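Local coordinates for protein lovastatin nonaketide synthase mokA (Monascus pilosus, PDB 6AD3) that carries out the iterative nine-step assembly of the lovastatin (monacolin K) polyketide, the chain here being its C-terminal condensation domain, at residues F437-G442 and M472-T477. The protein carries 1 engineered substitution. Numbering follows the deposited sequence.
Sequences FDYKQG and MSDDPT
Tyr439 pairs with Met472 and Lys440 with Ser473 as two parallel strands, joined by three backbone bonds: Met472 N to Asp438 O at 2.8 Å, Lys440 N to Met472 O at 3.0 Å, and Asp474 N to Lys440 O. The third is the most bent, 141° at the hydrogen. On the face with Tyr439, the Met472 sulfur lies beside two aromatic rings. Its SD is 4.0 Å from CE1 of Phe437, approaching that ring obliquely, while SD and CE meet the edge of the Tyr439 ring at CD2; both are Met-aromatic contacts. The bend at chi3 lays the Met472 methyl alongside the tyrosine edge, next to the sulfur. Helix 327-343 covers this side, with Met328 on Tyr439 and Tyr331 on both Phe437 and Met472. Further along, the phenol reaches past the last bridge: Tyr439 OH donates to Asp474 OD2 at 2.6 Å, on the anti side of a carboxylate turned 73° from the ring. With CG anti to the backbone N in Tyr439 (chi1 166°), the ring runs forward along the strand to that aspartate, and the bond holds the phenol end beside it. Gln441 lies alongside Asp474, its CG 3.5 Å from the Asp474 backbone O. On the other face the Lys440 chain runs extended past Ser473; its CE makes a tight carbon-oxygen approach of 3.0 Å to Ser473 OG, and NZ goes on beyond the hydroxyl, 4.0 Å from OG. Beyond the bridges, Asp475 CA makes a C-H...O contact to Gly442 O, Asp475 OD2 accepts from the Ala444 backbone, and OD1 accepts from Thr477 N, which makes an Asx turn, and also from Thr477 OG1. This is a parallel pair inside a mixed sheet, strand 435-440 running between 348-354 and 468-473, in the C-terminal half of the two-lobed, chloramphenicol acetyltransferase-like fold of condensation domains.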
loop_
_atom_site.group_PDB
_atom_site.type_symbol
_atom_site.label_atom_id
_atom_site.label_comp_id
_atom_site.label_asym_id
_atom_site.label_seq_id
_atom_site.Cartn_x
_atom_site.Cartn_y
_atom_site.Cartn_z
ATOM N N PHE A 437 -6.792 2.715 5.422
ATOM C CA PHE A 437 -6.312 1.799 6.423
ATOM C C PHE A 437 -5.666 0.604 5.721
ATOM O O PHE A 437 -6.303 -0.087 4.907
ATOM C CB PHE A 437 -7.467 1.308 7.302
ATOM C CG PHE A 437 -7.036 0.318 8.388
ATOM C CD1 PHE A 437 -6.271 0.742 9.449
ATOM C CD2 PHE A 437 -7.355 -1.025 8.315
ATOM C CE1 PHE A 437 -5.854 -0.138 10.439
ATOM C CE2 PHE A 437 -7.021 -1.893 9.357
ATOM C CZ PHE A 437 -6.255 -1.458 10.399
ATOM N N ASP A 438 -4.413 0.338 6.041
ATOM C CA ASP A 438 -3.661 -0.743 5.387
ATOM C C ASP A 438 -2.975 -1.580 6.440
ATOM O O ASP A 438 -2.032 -1.119 7.105
ATOM C CB ASP A 438 -2.638 -0.148 4.411
ATOM C CG ASP A 438 -1.835 -1.216 3.638
ATOM O OD1 ASP A 438 -1.831 -2.365 4.069
ATOM O OD2 ASP A 438 -1.334 -0.885 2.528
ATOM N N TYR A 439 -3.465 -2.817 6.609
ATOM C CA TYR A 439 -2.974 -3.716 7.651
ATOM C C TYR A 439 -2.421 -4.977 6.987
ATOM O O TYR A 439 -3.042 -5.545 6.081
ATOM C CB TYR A 439 -4.129 -4.091 8.582
ATOM C CG TYR A 439 -3.879 -5.253 9.517
ATOM C CD1 TYR A 439 -3.967 -6.566 9.075
ATOM C CD2 TYR A 439 -3.559 -5.029 10.835
ATOM C CE1 TYR A 439 -3.788 -7.633 9.945
ATOM C CE2 TYR A 439 -3.426 -6.097 11.729
ATOM C CZ TYR A 439 -3.577 -7.394 11.263
ATOM O OH TYR A 439 -3.338 -8.461 12.129
ATOM N N LYS A 440 -1.236 -5.348 7.399
ATOM C CA LYS A 440 -0.630 -6.612 6.978
ATOM C C LYS A 440 -0.018 -7.398 8.144
ATOM O O LYS A 440 0.362 -6.822 9.170
ATOM C CB LYS A 440 0.391 -6.351 5.883
ATOM C CG LYS A 440 1.718 -5.826 6.393
ATOM C CD LYS A 440 2.685 -5.570 5.258
ATOM C CE LYS A 440 3.985 -5.014 5.851
ATOM N NZ LYS A 440 5.017 -4.796 4.846
ATOM N N GLN A 441 -0.041 -8.742 8.013
ATOM C CA GLN A 441 0.351 -9.655 9.079
ATOM C C GLN A 441 1.540 -10.577 8.758
ATOM O O GLN A 441 1.901 -11.398 9.568
ATOM C CB GLN A 441 -0.839 -10.568 9.361
ATOM C CG GLN A 441 -1.483 -10.377 10.667
ATOM C CD GLN A 441 -2.537 -11.462 10.911
ATOM O OE1 GLN A 441 -2.610 -12.019 11.978
ATOM N NE2 GLN A 441 -3.324 -11.772 9.886
ATOM N N GLY A 442 2.212 -10.385 7.643
ATOM C CA GLY A 442 3.326 -11.301 7.287
ATOM C C GLY A 442 4.401 -11.522 8.362
ATOM O O GLY A 442 4.574 -10.736 9.276
ATOM N N MET A 472 -0.202 -0.391 9.033
ATOM C CA MET A 472 0.260 -1.195 10.156
ATOM C C MET A 472 0.877 -2.478 9.655
ATOM O O MET A 472 0.343 -3.108 8.718
ATOM C CB MET A 472 -0.910 -1.640 11.025
ATOM C CG MET A 472 -1.626 -0.612 11.758
ATOM S SD MET A 472 -2.871 -1.497 12.734
ATOM C CE MET A 472 -1.870 -2.687 13.684
ATOM N N SER A 473 1.915 -2.930 10.356
ATOM C CA SER A 473 2.405 -4.303 10.253
ATOM C C SER A 473 2.118 -4.977 11.580
ATOM O O SER A 473 2.355 -4.416 12.635
ATOM C CB SER A 473 3.911 -4.328 9.960
ATOM O OG SER A 473 4.183 -3.808 8.639
ATOM N N ASP A 474 1.715 -6.231 11.511
ATOM C CA ASP A 474 1.416 -7.018 12.708
ATOM C C ASP A 474 2.108 -8.374 12.508
ATOM O O ASP A 474 1.456 -9.410 12.341
ATOM C CB ASP A 474 -0.098 -7.154 12.847
ATOM C CG ASP A 474 -0.530 -7.936 14.080
ATOM O OD1 ASP A 474 0.315 -8.184 14.932
ATOM O OD2 ASP A 474 -1.745 -8.235 14.185
ATOM N N ASP A 475 3.429 -8.351 12.547
ATOM C CA ASP A 475 4.257 -9.565 12.367
ATOM C C ASP A 475 4.145 -10.348 13.679
ATOM O O ASP A 475 4.352 -9.777 14.743
ATOM C CB ASP A 475 5.711 -9.133 12.109
ATOM C CG ASP A 475 6.652 -10.286 11.893
ATOM O OD1 ASP A 475 6.435 -11.348 12.505
ATOM O OD2 ASP A 475 7.596 -10.103 11.109
ATOM N N PRO A 476 3.693 -11.609 13.609
ATOM C CA PRO A 476 3.266 -12.310 14.852
ATOM C C PRO A 476 4.393 -12.544 15.821
ATOM O O PRO A 476 4.147 -12.906 16.992
ATOM C CB PRO A 476 2.720 -13.663 14.334
ATOM C CG PRO A 476 3.181 -13.775 12.908
ATOM C CD PRO A 476 3.260 -12.348 12.413
ATOM N N THR A 477 5.623 -12.357 15.354
ATOM C CA THR A 477 6.801 -12.533 16.195
ATOM C C THR A 477 7.430 -11.221 16.650
ATOM O O THR A 477 8.495 -11.230 17.225
ATOM C CB THR A 477 7.902 -13.364 15.479
ATOM O OG1 THR A 477 8.510 -12.586 14.431
ATOM C CG2 THR A 477 7.315 -14.673 14.892
#